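PDB 2VEC: pirin-like protein YHAK from Escherichia coli, which is a cytosolic monomeric bicupin of the pirin family that lacks quercetin 2,3-dioxygenase activity and is probably redox sensitive through a reactive cysteine. Local coordinates for residues 39-44 with 91-96; 47-52 with 230-235; 95-100 with 105-110; 124-129 with 135-140; 154-157 with 163-166. All blocks are in the same frame, centred on the assembly; numbering follows the deposited sequence.

Interaction 1 of 5, residues 39-44 with 91-96; sequences GWLQAR and ILDGEA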
# COMPACT_ATOMS: atom_id res chain seq x y z
N GLY A 39 16.90 1.85 9.93
CA GLY A 39 16.41 0.48 9.90
C GLY A 39 14.99 0.30 9.38
O GLY A 39 14.31 -0.64 9.79
N TRP A 40 14.54 1.17 8.48
CA TRP A 40 13.16 1.07 7.95
C TRP A 40 12.88 -0.28 7.29
O TRP A 40 11.73 -0.77 7.31
CB TRP A 40 12.85 2.20 6.97
CG TRP A 40 13.63 2.20 5.66
CD1 TRP A 40 14.94 2.52 5.49
CD2 TRP A 40 13.11 1.92 4.35
NE1 TRP A 40 15.29 2.42 4.16
CE2 TRP A 40 14.18 2.05 3.44
CE3 TRP A 40 11.85 1.52 3.86
CZ2 TRP A 40 14.03 1.83 2.06
CZ3 TRP A 40 11.70 1.30 2.49
CH2 TRP A 40 12.80 1.47 1.61
N LEU A 41 13.90 -0.87 6.66
CA LEU A 41 13.71 -2.14 5.95
C LEU A 41 13.61 -3.32 6.92
O LEU A 41 13.22 -4.42 6.52
CB LEU A 41 14.82 -2.40 4.90
CG LEU A 41 14.78 -1.62 3.58
CD1 LEU A 41 16.02 -1.97 2.69
CD2 LEU A 41 13.48 -1.81 2.82
N GLN A 42 13.99 -3.10 8.18
CA GLN A 42 13.83 -4.12 9.20
C GLN A 42 12.55 -3.96 10.00
O GLN A 42 12.25 -4.79 10.86
CB GLN A 42 15.04 -4.16 10.14
CG GLN A 42 16.24 -4.78 9.47
CD GLN A 42 16.86 -3.85 8.44
OE1 GLN A 42 17.00 -2.65 8.67
NE2 GLN A 42 17.25 -4.41 7.28
N ALA A 43 11.77 -2.91 9.74
CA ALA A 43 10.60 -2.68 10.58
C ALA A 43 9.50 -3.71 10.25
O ALA A 43 9.36 -4.14 9.09
CB ALA A 43 10.09 -1.27 10.40
N ARG A 44 8.77 -4.14 11.28
CA ARG A 44 7.67 -5.10 11.10
C ARG A 44 6.48 -4.58 11.92
O ARG A 44 6.64 -4.35 13.13
CB ARG A 44 8.07 -6.48 11.65
CG ARG A 44 9.16 -7.20 10.88
CD ARG A 44 9.65 -8.45 11.69
NE ARG A 44 8.51 -9.36 11.88
CZ ARG A 44 8.05 -9.79 13.05
NH1 ARG A 44 8.63 -9.44 14.20
NH2 ARG A 44 6.99 -10.59 13.07
N ILE A 91 6.84 -4.61 -2.85
CA ILE A 91 8.14 -5.17 -2.45
C ILE A 91 9.14 -4.05 -2.24
O ILE A 91 9.47 -3.31 -3.16
CB ILE A 91 8.71 -6.14 -3.47
CG1 ILE A 91 7.64 -7.14 -3.95
CG2 ILE A 91 9.91 -6.90 -2.83
CD1 ILE A 91 7.00 -7.96 -2.83
N LEU A 92 9.64 -3.96 -1.01
CA LEU A 92 10.62 -2.96 -0.61
C LEU A 92 12.05 -3.46 -0.69
O LEU A 92 12.95 -2.66 -0.94
CB LEU A 92 10.32 -2.50 0.83
CG LEU A 92 8.91 -1.90 0.94
CD1 LEU A 92 8.58 -1.64 2.42
CD2 LEU A 92 8.79 -0.60 0.12
N ASP A 93 12.29 -4.74 -0.44
CA ASP A 93 13.66 -5.26 -0.49
C ASP A 93 13.53 -6.72 -0.75
O ASP A 93 12.64 -7.36 -0.21
CB ASP A 93 14.46 -4.99 0.84
CG ASP A 93 15.93 -5.44 0.78
OD1 ASP A 93 16.69 -5.12 -0.19
OD2 ASP A 93 16.37 -6.04 1.80
N GLY A 94 14.42 -7.23 -1.60
CA GLY A 94 14.46 -8.65 -1.93
C GLY A 94 13.51 -9.08 -3.03
O GLY A 94 13.15 -8.30 -3.90
N GLU A 95 13.09 -10.34 -2.97
CA GLU A 95 12.31 -10.96 -4.03
C GLU A 95 11.51 -12.10 -3.42
O GLU A 95 11.96 -12.79 -2.50
CB GLU A 95 13.21 -11.51 -5.17
CG GLU A 95 14.51 -12.11 -4.71
CD GLU A 95 15.27 -12.85 -5.80
OE1 GLU A 95 14.79 -12.91 -6.96
OE2 GLU A 95 16.36 -13.38 -5.48
N ALA A 96 10.32 -12.31 -3.97
CA ALA A 96 9.40 -13.26 -3.42
C ALA A 96 8.61 -13.93 -4.52
O ALA A 96 8.41 -13.35 -5.59
CB ALA A 96 8.45 -12.55 -2.47

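Interaction 2 of 5, residues 47-52 with 230-235; sequences FSFGHY and GAFIRD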
# COMPACT_ATOMS: atom_id res chain seq x y z
N PHE A 47 -1.29 -2.83 10.90
CA PHE A 47 -2.45 -2.02 11.25
C PHE A 47 -3.65 -2.86 10.79
O PHE A 47 -3.63 -3.33 9.66
CB PHE A 47 -2.57 -0.71 10.45
CG PHE A 47 -1.51 0.34 10.73
CD1 PHE A 47 -1.76 1.35 11.66
CD2 PHE A 47 -0.38 0.42 9.98
CE1 PHE A 47 -0.81 2.36 11.89
CE2 PHE A 47 0.59 1.42 10.20
CZ PHE A 47 0.39 2.37 11.16
N SER A 48 -4.67 -3.00 11.63
CA SER A 48 -5.94 -3.64 11.24
C SER A 48 -7.04 -2.64 11.47
O SER A 48 -7.20 -2.16 12.61
CB SER A 48 -6.18 -4.90 12.07
OG SER A 48 -5.08 -5.82 11.89
N PHE A 49 -7.78 -2.29 10.41
CA PHE A 49 -8.85 -1.29 10.48
C PHE A 49 -10.21 -1.84 10.12
O PHE A 49 -10.34 -2.80 9.36
CB PHE A 49 -8.58 -0.08 9.54
CG PHE A 49 -7.25 0.59 9.76
CD1 PHE A 49 -6.94 1.15 11.00
CD2 PHE A 49 -6.32 0.67 8.72
CE1 PHE A 49 -5.71 1.77 11.24
CE2 PHE A 49 -5.11 1.33 8.93
CZ PHE A 49 -4.80 1.87 10.19
N GLY A 50 -11.22 -1.17 10.67
CA GLY A 50 -12.61 -1.49 10.46
C GLY A 50 -13.17 -1.12 9.10
O GLY A 50 -12.49 -0.47 8.31
N HIS A 51 -14.41 -1.54 8.87
CA HIS A 51 -15.14 -1.30 7.62
C HIS A 51 -16.11 -0.15 7.81
O HIS A 51 -17.07 -0.24 8.61
CB HIS A 51 -15.87 -2.60 7.23
CG HIS A 51 -16.70 -2.50 5.98
ND1 HIS A 51 -16.19 -2.78 4.73
CD2 HIS A 51 -18.00 -2.17 5.80
CE1 HIS A 51 -17.16 -2.66 3.83
NE2 HIS A 51 -18.25 -2.24 4.45
N TYR A 52 -15.95 0.90 6.99
CA TYR A 52 -16.83 2.08 7.12
C TYR A 52 -18.17 1.96 6.36
O TYR A 52 -18.25 1.28 5.36
CB TYR A 52 -16.08 3.35 6.69
CG TYR A 52 -15.00 3.74 7.66
CD1 TYR A 52 -15.34 4.33 8.91
CD2 TYR A 52 -13.67 3.51 7.37
CE1 TYR A 52 -14.36 4.69 9.81
CE2 TYR A 52 -12.66 3.87 8.29
CZ TYR A 52 -13.02 4.46 9.49
OH TYR A 52 -12.00 4.81 10.34
N GLY A 230 0.80 6.05 10.29
CA GLY A 230 -0.35 6.28 9.37
C GLY A 230 -1.24 7.39 9.87
O GLY A 230 -1.16 7.76 11.05
N ALA A 231 -2.13 7.92 9.02
CA ALA A 231 -3.13 8.89 9.46
C ALA A 231 -4.27 8.85 8.48
O ALA A 231 -4.06 8.92 7.25
CB ALA A 231 -2.56 10.34 9.55
N PHE A 232 -5.49 8.71 9.01
CA PHE A 232 -6.70 8.89 8.19
C PHE A 232 -7.03 10.36 8.20
O PHE A 232 -6.93 11.04 9.25
CB PHE A 232 -7.89 8.11 8.77
CG PHE A 232 -7.89 6.67 8.44
CD1 PHE A 232 -8.45 6.23 7.25
CD2 PHE A 232 -7.31 5.74 9.34
CE1 PHE A 232 -8.48 4.87 6.92
CE2 PHE A 232 -7.33 4.38 9.05
CZ PHE A 232 -7.93 3.92 7.83
N ILE A 233 -7.49 10.84 7.06
CA ILE A 233 -7.90 12.21 6.87
C ILE A 233 -9.30 12.26 6.20
O ILE A 233 -9.53 11.56 5.23
CB ILE A 233 -6.81 13.01 6.07
CG1 ILE A 233 -5.65 13.34 7.04
CG2 ILE A 233 -7.35 14.31 5.56
CD1 ILE A 233 -4.42 13.91 6.41
N ARG A 234 -10.22 13.08 6.73
CA ARG A 234 -11.62 13.09 6.24
C ARG A 234 -12.02 14.37 5.53
O ARG A 234 -11.63 15.46 5.95
CB ARG A 234 -12.60 12.95 7.42
CG ARG A 234 -12.83 11.53 7.88
CD ARG A 234 -13.56 10.68 6.84
NE ARG A 234 -14.72 11.35 6.26
CZ ARG A 234 -15.99 11.11 6.59
NH1 ARG A 234 -16.29 10.24 7.53
NH2 ARG A 234 -16.96 11.77 5.98
N ASP A 235 -12.87 14.22 4.51
CA ASP A 235 -13.55 15.31 3.83
C ASP A 235 -12.62 16.42 3.33
O ASP A 235 -12.98 17.59 3.40
CB ASP A 235 -14.63 15.93 4.74
CG ASP A 235 -15.74 14.96 5.07
OD1 ASP A 235 -16.05 14.10 4.21
OD2 ASP A 235 -16.30 15.07 6.19

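Interaction 3 of 5, residues 95-100 with 105-110; sequences EAEYRD and HVQASA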
# COMPACT_ATOMS: atom_id res chain seq x y z
N GLU A 95 13.09 -10.34 -2.97
CA GLU A 95 12.31 -10.96 -4.03
C GLU A 95 11.51 -12.10 -3.42
O GLU A 95 11.96 -12.79 -2.50
CB GLU A 95 13.21 -11.51 -5.17
CG GLU A 95 14.51 -12.11 -4.71
CD GLU A 95 15.27 -12.85 -5.80
OE1 GLU A 95 14.79 -12.91 -6.96
OE2 GLU A 95 16.36 -13.38 -5.48
N ALA A 96 10.32 -12.31 -3.97
CA ALA A 96 9.40 -13.26 -3.42
C ALA A 96 8.61 -13.93 -4.52
O ALA A 96 8.41 -13.35 -5.59
CB ALA A 96 8.45 -12.55 -2.47
N GLU A 97 8.15 -15.15 -4.26
CA GLU A 97 7.22 -15.83 -5.16
C GLU A 97 5.86 -16.02 -4.46
O GLU A 97 5.80 -16.33 -3.27
CB GLU A 97 7.81 -17.15 -5.67
CG GLU A 97 6.83 -17.96 -6.49
CD GLU A 97 7.46 -18.90 -7.48
OE1 GLU A 97 8.47 -19.56 -7.15
OE2 GLU A 97 6.91 -18.99 -8.60
N TYR A 98 4.78 -15.83 -5.22
CA TYR A 98 3.40 -15.90 -4.70
C TYR A 98 2.67 -16.99 -5.44
O TYR A 98 2.59 -16.95 -6.66
CB TYR A 98 2.68 -14.55 -4.90
CG TYR A 98 3.36 -13.50 -4.08
CD1 TYR A 98 2.95 -13.26 -2.78
CD2 TYR A 98 4.47 -12.82 -4.57
CE1 TYR A 98 3.63 -12.33 -1.99
CE2 TYR A 98 5.13 -11.88 -3.81
CZ TYR A 98 4.72 -11.66 -2.51
OH TYR A 98 5.37 -10.75 -1.73
N ARG A 99 2.18 -18.00 -4.72
CA ARG A 99 1.49 -19.11 -5.36
C ARG A 99 0.11 -19.30 -4.78
O ARG A 99 -0.12 -19.00 -3.60
CB ARG A 99 2.30 -20.41 -5.24
CG ARG A 99 3.70 -20.32 -5.80
CD ARG A 99 4.39 -21.70 -5.90
NE ARG A 99 5.53 -21.64 -6.82
CZ ARG A 99 6.66 -22.34 -6.67
NH1 ARG A 99 6.81 -23.15 -5.62
NH2 ARG A 99 7.65 -22.22 -7.56
N ASP A 100 -0.81 -19.81 -5.58
CA ASP A 100 -2.12 -20.13 -5.05
C ASP A 100 -2.49 -21.59 -5.30
O ASP A 100 -1.80 -22.28 -6.05
CB ASP A 100 -3.18 -19.12 -5.52
CG ASP A 100 -3.65 -19.34 -6.96
OD1 ASP A 100 -3.54 -20.46 -7.53
OD2 ASP A 100 -4.20 -18.37 -7.51
N HIS A 105 0.90 -18.40 -10.36
CA HIS A 105 2.16 -18.00 -9.73
C HIS A 105 2.70 -16.72 -10.34
O HIS A 105 2.47 -16.42 -11.52
CB HIS A 105 3.20 -19.11 -9.83
CG HIS A 105 3.45 -19.56 -11.23
ND1 HIS A 105 4.41 -18.98 -12.04
CD2 HIS A 105 2.85 -20.52 -11.98
CE1 HIS A 105 4.40 -19.57 -13.22
NE2 HIS A 105 3.46 -20.51 -13.21
N VAL A 106 3.44 -15.97 -9.52
CA VAL A 106 4.06 -14.74 -9.95
C VAL A 106 5.21 -14.48 -8.99
O VAL A 106 5.12 -14.79 -7.81
CB VAL A 106 3.02 -13.57 -9.95
CG1 VAL A 106 2.43 -13.33 -8.54
CG2 VAL A 106 3.63 -12.29 -10.54
N GLN A 107 6.29 -13.92 -9.52
CA GLN A 107 7.43 -13.48 -8.71
C GLN A 107 7.46 -11.95 -8.70
O GLN A 107 7.17 -11.32 -9.71
CB GLN A 107 8.75 -13.94 -9.33
CG GLN A 107 8.91 -15.42 -9.54
CD GLN A 107 10.21 -15.73 -10.30
OE1 GLN A 107 11.20 -15.00 -10.18
NE2 GLN A 107 10.20 -16.79 -11.10
N ALA A 108 7.86 -11.37 -7.57
CA ALA A 108 7.99 -9.91 -7.48
C ALA A 108 9.27 -9.52 -6.76
O ALA A 108 9.51 -10.01 -5.68
CB ALA A 108 6.79 -9.32 -6.77
N SER A 109 10.07 -8.64 -7.36
CA SER A 109 11.28 -8.08 -6.71
C SER A 109 11.08 -6.66 -6.19
O SER A 109 10.06 -6.01 -6.44
CB SER A 109 12.46 -8.08 -7.67
OG SER A 109 12.62 -9.31 -8.34
N ALA A 110 12.08 -6.16 -5.47
CA ALA A 110 12.06 -4.79 -4.95
C ALA A 110 11.75 -3.84 -6.09
O ALA A 110 12.30 -3.99 -7.20
CB ALA A 110 13.43 -4.46 -4.35
O HOH W 1 6.44 -17.29 -11.36

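Interaction 4 of 5, residues 124-129 with 135-140; sequences YSEHNL and LTRMQL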
# COMPACT_ATOMS: atom_id res chain seq x y z
N TYR A 124 -3.25 -19.13 -0.54
CA TYR A 124 -2.20 -18.31 -1.10
C TYR A 124 -0.93 -18.39 -0.28
O TYR A 124 -0.98 -18.32 0.95
CB TYR A 124 -2.67 -16.83 -1.17
CG TYR A 124 -3.84 -16.63 -2.10
CD1 TYR A 124 -3.64 -16.31 -3.45
CD2 TYR A 124 -5.16 -16.78 -1.64
CE1 TYR A 124 -4.75 -16.13 -4.33
CE2 TYR A 124 -6.24 -16.63 -2.50
CZ TYR A 124 -6.04 -16.30 -3.83
OH TYR A 124 -7.15 -16.17 -4.66
N SER A 125 0.20 -18.50 -0.95
CA SER A 125 1.47 -18.61 -0.25
C SER A 125 2.48 -17.60 -0.75
O SER A 125 2.42 -17.15 -1.90
CB SER A 125 2.03 -20.03 -0.36
OG SER A 125 2.63 -20.25 -1.62
N GLU A 126 3.41 -17.23 0.13
CA GLU A 126 4.40 -16.20 -0.18
C GLU A 126 5.74 -16.72 0.29
O GLU A 126 5.90 -17.01 1.48
CB GLU A 126 4.03 -14.89 0.54
CG GLU A 126 5.21 -13.92 0.74
CD GLU A 126 4.78 -12.56 1.29
OE1 GLU A 126 3.88 -12.49 2.16
OE2 GLU A 126 5.36 -11.54 0.84
N HIS A 127 6.69 -16.87 -0.63
CA HIS A 127 8.02 -17.43 -0.30
C HIS A 127 9.12 -16.45 -0.65
O HIS A 127 9.11 -15.87 -1.73
CB HIS A 127 8.35 -18.71 -1.08
CG HIS A 127 7.34 -19.82 -0.95
ND1 HIS A 127 6.26 -19.77 -0.09
CD2 HIS A 127 7.27 -21.02 -1.58
CE1 HIS A 127 5.57 -20.89 -0.20
NE2 HIS A 127 6.15 -21.66 -1.10
N ASN A 128 10.10 -16.32 0.24
CA ASN A 128 11.30 -15.56 -0.08
C ASN A 128 12.17 -16.37 -1.06
O ASN A 128 12.56 -17.49 -0.76
CB ASN A 128 12.06 -15.21 1.21
CG ASN A 128 13.29 -14.35 0.96
OD1 ASN A 128 13.69 -14.11 -0.19
ND2 ASN A 128 13.92 -13.88 2.07
N LEU A 129 12.46 -15.80 -2.23
CA LEU A 129 13.24 -16.51 -3.26
C LEU A 129 14.73 -16.64 -2.95
O LEU A 129 15.41 -17.47 -3.58
CB LEU A 129 13.03 -15.87 -4.63
CG LEU A 129 11.74 -16.25 -5.38
CD1 LEU A 129 11.42 -15.25 -6.47
CD2 LEU A 129 11.91 -17.66 -5.96
N LEU A 135 13.79 -10.67 2.87
CA LEU A 135 12.72 -9.95 2.09
C LEU A 135 11.85 -9.00 2.95
O LEU A 135 11.41 -9.38 4.03
CB LEU A 135 11.78 -10.96 1.41
CG LEU A 135 10.38 -10.54 0.89
CD1 LEU A 135 10.40 -9.83 -0.47
CD2 LEU A 135 9.48 -11.76 0.79
N THR A 136 11.57 -7.79 2.44
CA THR A 136 10.72 -6.82 3.14
C THR A 136 9.61 -6.34 2.20
O THR A 136 9.86 -5.98 1.06
CB THR A 136 11.49 -5.56 3.60
OG1 THR A 136 12.64 -5.93 4.37
CG2 THR A 136 10.56 -4.63 4.46
N ARG A 137 8.38 -6.36 2.67
CA ARG A 137 7.32 -5.94 1.79
C ARG A 137 6.17 -5.35 2.58
O ARG A 137 5.92 -5.77 3.71
CB ARG A 137 6.84 -7.07 0.89
CG ARG A 137 6.26 -8.27 1.58
CD ARG A 137 4.77 -8.22 1.51
NE ARG A 137 4.24 -9.35 2.29
CZ ARG A 137 3.77 -9.25 3.52
NH1 ARG A 137 3.74 -8.07 4.12
NH2 ARG A 137 3.31 -10.33 4.13
N MET A 138 5.50 -4.38 1.98
CA MET A 138 4.35 -3.74 2.61
C MET A 138 3.14 -4.34 1.91
O MET A 138 3.22 -4.72 0.74
CB MET A 138 4.43 -2.25 2.42
CG MET A 138 3.17 -1.49 2.85
SD MET A 138 3.50 0.27 3.08
CE MET A 138 4.54 0.28 4.55
N GLN A 139 2.06 -4.52 2.66
CA GLN A 139 0.89 -5.24 2.13
C GLN A 139 -0.32 -4.50 2.59
O GLN A 139 -0.37 -4.09 3.77
CB GLN A 139 0.90 -6.68 2.67
CG GLN A 139 -0.34 -7.48 2.27
CD GLN A 139 -0.27 -8.91 2.72
OE1 GLN A 139 -0.81 -9.25 3.77
NE2 GLN A 139 0.40 -9.76 1.95
N LEU A 140 -1.26 -4.26 1.67
CA LEU A 140 -2.54 -3.64 1.96
C LEU A 140 -3.63 -4.69 1.70
O LEU A 140 -3.49 -5.47 0.74
CB LEU A 140 -2.76 -2.47 0.96
CG LEU A 140 -2.09 -1.10 1.15
CD1 LEU A 140 -0.58 -1.16 1.33
CD2 LEU A 140 -2.44 -0.21 -0.06

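Interaction 5 of 5, residues 154-157 with 163-166; sequences QKLA and QQLI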
# COMPACT_ATOMS: atom_id res chain seq x y z
N GLN A 154 -1.83 -8.87 -11.24
CA GLN A 154 -1.24 -7.76 -12.00
C GLN A 154 0.01 -7.31 -11.27
O GLN A 154 0.07 -7.37 -10.02
CB GLN A 154 -2.19 -6.59 -12.06
CG GLN A 154 -3.53 -6.92 -12.70
CD GLN A 154 -4.52 -5.81 -12.45
OE1 GLN A 154 -4.51 -4.78 -13.13
NE2 GLN A 154 -5.37 -5.99 -11.45
N LYS A 155 0.99 -6.83 -12.03
CA LYS A 155 2.16 -6.21 -11.42
C LYS A 155 2.42 -4.86 -12.06
O LYS A 155 2.07 -4.66 -13.22
CB LYS A 155 3.39 -7.08 -11.69
CG LYS A 155 3.50 -8.32 -10.83
CD LYS A 155 4.97 -8.79 -10.77
CE LYS A 155 5.54 -9.25 -12.11
NZ LYS A 155 7.00 -9.66 -11.86
N LEU A 156 3.10 -3.97 -11.33
CA LEU A 156 3.47 -2.64 -11.80
C LEU A 156 4.89 -2.30 -11.33
O LEU A 156 5.26 -2.54 -10.17
CB LEU A 156 2.47 -1.57 -11.26
CG LEU A 156 2.79 -0.06 -11.48
CD1 LEU A 156 1.51 0.72 -11.70
CD2 LEU A 156 3.54 0.54 -10.26
N ALA A 157 5.70 -1.78 -12.23
CA ALA A 157 7.02 -1.34 -11.86
C ALA A 157 6.98 0.10 -11.33
O ALA A 157 6.62 1.02 -12.06
CB ALA A 157 8.00 -1.45 -13.07
N GLN A 163 5.44 11.58 -7.57
CA GLN A 163 4.21 10.85 -7.26
C GLN A 163 3.80 10.00 -8.43
O GLN A 163 3.98 10.40 -9.59
CB GLN A 163 3.04 11.79 -6.90
CG GLN A 163 2.69 12.87 -7.98
CD GLN A 163 1.35 13.50 -7.63
OE1 GLN A 163 0.30 12.83 -7.68
NE2 GLN A 163 1.38 14.77 -7.23
N GLN A 164 3.29 8.80 -8.16
CA GLN A 164 2.78 7.93 -9.22
C GLN A 164 1.45 7.36 -8.77
O GLN A 164 1.30 6.97 -7.63
CB GLN A 164 3.77 6.79 -9.52
CG GLN A 164 3.32 5.87 -10.65
CD GLN A 164 4.29 4.72 -10.92
OE1 GLN A 164 5.16 4.42 -10.13
NE2 GLN A 164 4.09 4.05 -12.06
N LEU A 165 0.47 7.33 -9.67
CA LEU A 165 -0.77 6.61 -9.40
C LEU A 165 -0.47 5.15 -9.70
O LEU A 165 -0.15 4.79 -10.85
CB LEU A 165 -1.87 7.17 -10.33
CG LEU A 165 -3.20 6.42 -10.29
CD1 LEU A 165 -3.91 6.67 -8.92
CD2 LEU A 165 -4.05 6.87 -11.44
N ILE A 166 -0.51 4.29 -8.68
CA ILE A 166 -0.08 2.91 -8.88
C ILE A 166 -1.27 1.96 -8.89
O ILE A 166 -1.13 0.79 -9.25
CB ILE A 166 1.02 2.49 -7.87
CG1 ILE A 166 0.49 2.46 -6.41
CG2 ILE A 166 2.29 3.38 -8.05
CD1 ILE A 166 1.42 1.68 -5.41
O HOH W 2 5.01 2.32 -14.05

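Interaction 1 of 5, residues 39-44 with 91-96
Leu41 reaches from the loop before strand 45-48 onto the end of strand 85-93 and carries most of the packing. CD2 of Leu41 lies 3.8 Å from CB of Leu92 and also meets CB of Asp93. CD1 of Leu41 meets Asp93 alone, 3.9 Å from its CB. The methyl pair thus straddles two consecutive residues of the strand. The first torsion of Leu41 (chi1 -76°) sets CG beside its own backbone N, and CG then lies 3.7 Å above the Trp40 ring plane, over the centre of the ring. The leucine side chain thus covers one face of the indole. Two consecutive residues can be gripped in this way because Leu92 and Asp93 form a classic beta bulge opposite Thr136 of strand 135-143. The bulge turns both side chains toward the loop at the rim of the N-terminal cupin barrel. The loop is tied to strand 135-143 by a hydrogen bond from Thr136 OG1 to Leu41 O. It is turned on itself by a bond of 3.0 Å from Gln42 N to Gly39 O. The Trp40 side is looser. There CZ3 of Trp40 approaches CD2 of Leu92 at 4.2 Å, and the methyl lies at the ring edge, near its plane. Trp40 also meets His210 and Arg248 of the C-terminal half. On the Asp93 side the packing thins toward solvent: both Leu41 and Asp93 are partly exposed, and the methyl CD1 of Leu41 meets mainly the CB and CG of the aspartate, with its carboxylate oxygen OD2 farther off at 4.2 Å.

Interaction 2 of 5, residues 47-52 with 230-235
Gly230 opens strand 230-234 and meets the first aromatic ring of the facing segment. The tip of Phe47, atom CZ, lies 3.8 Å from the backbone N of Gly230. The ring approaches this peptide obliquely. With no side chain on Gly230, the phenyl group can come close to the main chain. Ala231 points away from segment 47-52, and its backbone pairs with Leu206 of the neighbouring strand 203-208. Phe232 turns back toward the contact and gives the largest share of the buried surface. Its ring and that of Phe49 come from opposite directions and form a T-shaped pair. The edge of Phe232 is directed at the face of Phe49. The centroids are 4.8 Å apart and the planes stand at 81°. CE2 of Phe232 lies 3.5 Å above the Phe49 plane, over the ring centre, while CZ of Phe232 is 3.7 Å from CD2 of Phe49. Phe49 has CG anti to its carbonyl carbon (chi1 -55°), which presents the broad side of its ring to this edge. Tyr205 meets both rings, edge-to-face with Phe232, and so makes a cluster of three aromatics. At the end of the strand, Arg234 NH2 holds OD1 of Asp235 in a salt bridge of 3.1 Å, near the guanidinium plane. This pair belongs to the segment itself. The partly exposed aromatic contact joins outermost strand 45-48 of the N-terminal cupin sheet, and the residues that follow it, to an outermost strand of the C-terminal one, an interface between the two halves of a bicupin.

Interaction 3 of 5, residues 95-100 with 105-110
A beta hairpin at the edge of the four-stranded sheet of the N-terminal cupin brings Ala96 and Tyr98 against Ala108 and Val106. These form two antiparallel hydrogen-bonded pairs, with four backbone bonds in all. The shortest runs from Tyr98 N to Val106 O at 2.8 Å. Its return bond, Val106 N to Tyr98 O, is longer at 3.1 Å. Between the Ala96-Ala108 and Tyr98-Val106 pairs, Glu97 faces Gln107 as a non-hydrogen-bonded pair. The side chains of Ala96, Tyr98, Val106 and Ala108 share one face, directed at the larger sheet, where strands 85-93 and 112-116 receive them. This is the inner side of the cupin sandwich. CB of Tyr98 touches CG1 of Val106 at 3.8 Å. The Tyr98 hydroxyl is hydrogen-bonded beyond the hairpin to Glu126. The other face is polar. Glu97 and His105 lie side by side and point the same way, with carboxylate and ring planes 78° apart. A water joins them: it lies 2.7 Å from ND1 of His105, in the ring plane, and donates a longer 3.3 Å bond to OE2 of Glu97. Glu97 stretches out from the sheet (chi1 174°), and its OE1 forms a 2.8 Å salt bridge with NH2 of Arg99 on the same strand.

Interaction 4 of 5, residues 124-129 with 135-140
Glu126 and Arg137 form a buried salt bridge between the two sheets of the N-terminal cupin. The arginine grips the carboxylate side-on, with NE and NH2. NE of Arg137 donates to OE2 of Glu126 at 2.9 Å. The oxygen receives it on its syn lone pair and lies somewhat out of the guanidinium plane. NH2 of Arg137 donates to OE1 of Glu126 at 3.0 Å, in the guanidinium plane. A weak third bond from NE to OE1 completes the set. The two flat groups are nearly coplanar, 25° apart. Glu126 reaches across as an extended chain. Arg137 has CG between its backbone N and carbonyl carbon (chi1 62°) and bends at the next bond, which turns the NE edge of the guanidinium toward Glu126. Second partners hold both groups: Tyr98 OH bonds OE2 of Glu126, and Asn67 OD1 takes NH1 of Arg137. NE2 of Gln139 lies 3.6 Å above the guanidinium plane, toward its rim. Its amide is held at both ends, NE2 by Asn89 and OE1 by Trp141 NE1. Further out, CD2 of Leu135 lies 4.1 Å from OE2 of Glu126. Asn128 and Leu135 run alongside each other, pointing opposite ways, and ND2 of Asn128 is 3.7 Å from CB of Leu135. The Asn128 amide is bonded to Ser130 and Lys133 in the connecting loop. Each charge has the other and a neutral hydrogen-bond partner, so the cost of burial is probably offset and both groups probably remain ionised.

Interaction 5 of 5, residues 154-157 with 163-166
Leu156 pushes its branched end against Ile166 and supplies the apolar part of this contact. CD2 of Leu156 meets CG2 of Ile166 at 3.8 Å, and the two side chains are roughly perpendicular. The other methyl of Leu156, CD1, rests 3.6 Å from the backbone O of Ile166. Leu156 gets there with CG anti to its backbone N (chi1 172°), which carries the methyls away from its own strand and toward the other. CD2 of Leu156 also comes within 4.0 Å of NE2 of Gln164, whose side chain comes to meet it from the other strand. The polar part lies beside these methyls. Gln164 extends fully, but its amide stops short of the facing main chain. A water fills the step. It donates to O of Ala157 at 2.9 Å and accepts from NE2 of Gln164 at 2.8 Å. The other end of the amide, OE1 of Gln164, takes a hydrogen bond from the backbone N of Asn159 in the connecting loop, which fixes the rotation of the group. Further out, each strand is held by its own sheet. Leu156 pairs through its backbone with Ala113 of strand 112-116, the neighbour of strand 153-157 in the N-terminal cupin sheet. Gln164 pairs with His186, and Ile166 with Leu184, in the sheet of the C-terminal cupin. The strands run nearly antiparallel, but their axes come no nearer than 9.2 Å. Between these segments the link is side-chain packing, partly on main chain, beside a water bridge that serves Ala157 O and the Gln164 amide where they are too far apart to bond directly.

Interactions 1, 3 and 4 gather in the N-terminal cupin. The centres of interactions 3 and 4 are about 7 Å apart, and those of 1 and 4 about 9 Å. Strand 95-100 serves both interactions 1 and 3 and lies beside strand 124-128 of interaction 4. Strands 85-93 and 135-143 are neighbours in the larger sheet. Interactions 2 and 5 join the two cupins. Their centres are about 22 Å apart, and each uses one outermost strand of the N-terminal six-stranded sheet, 45-48 or 153-157. Along the chain, interactions 3, 4 and 5 come in series inside the loop closed by interaction 2. The bicupin is thus joined at both margins of that sheet.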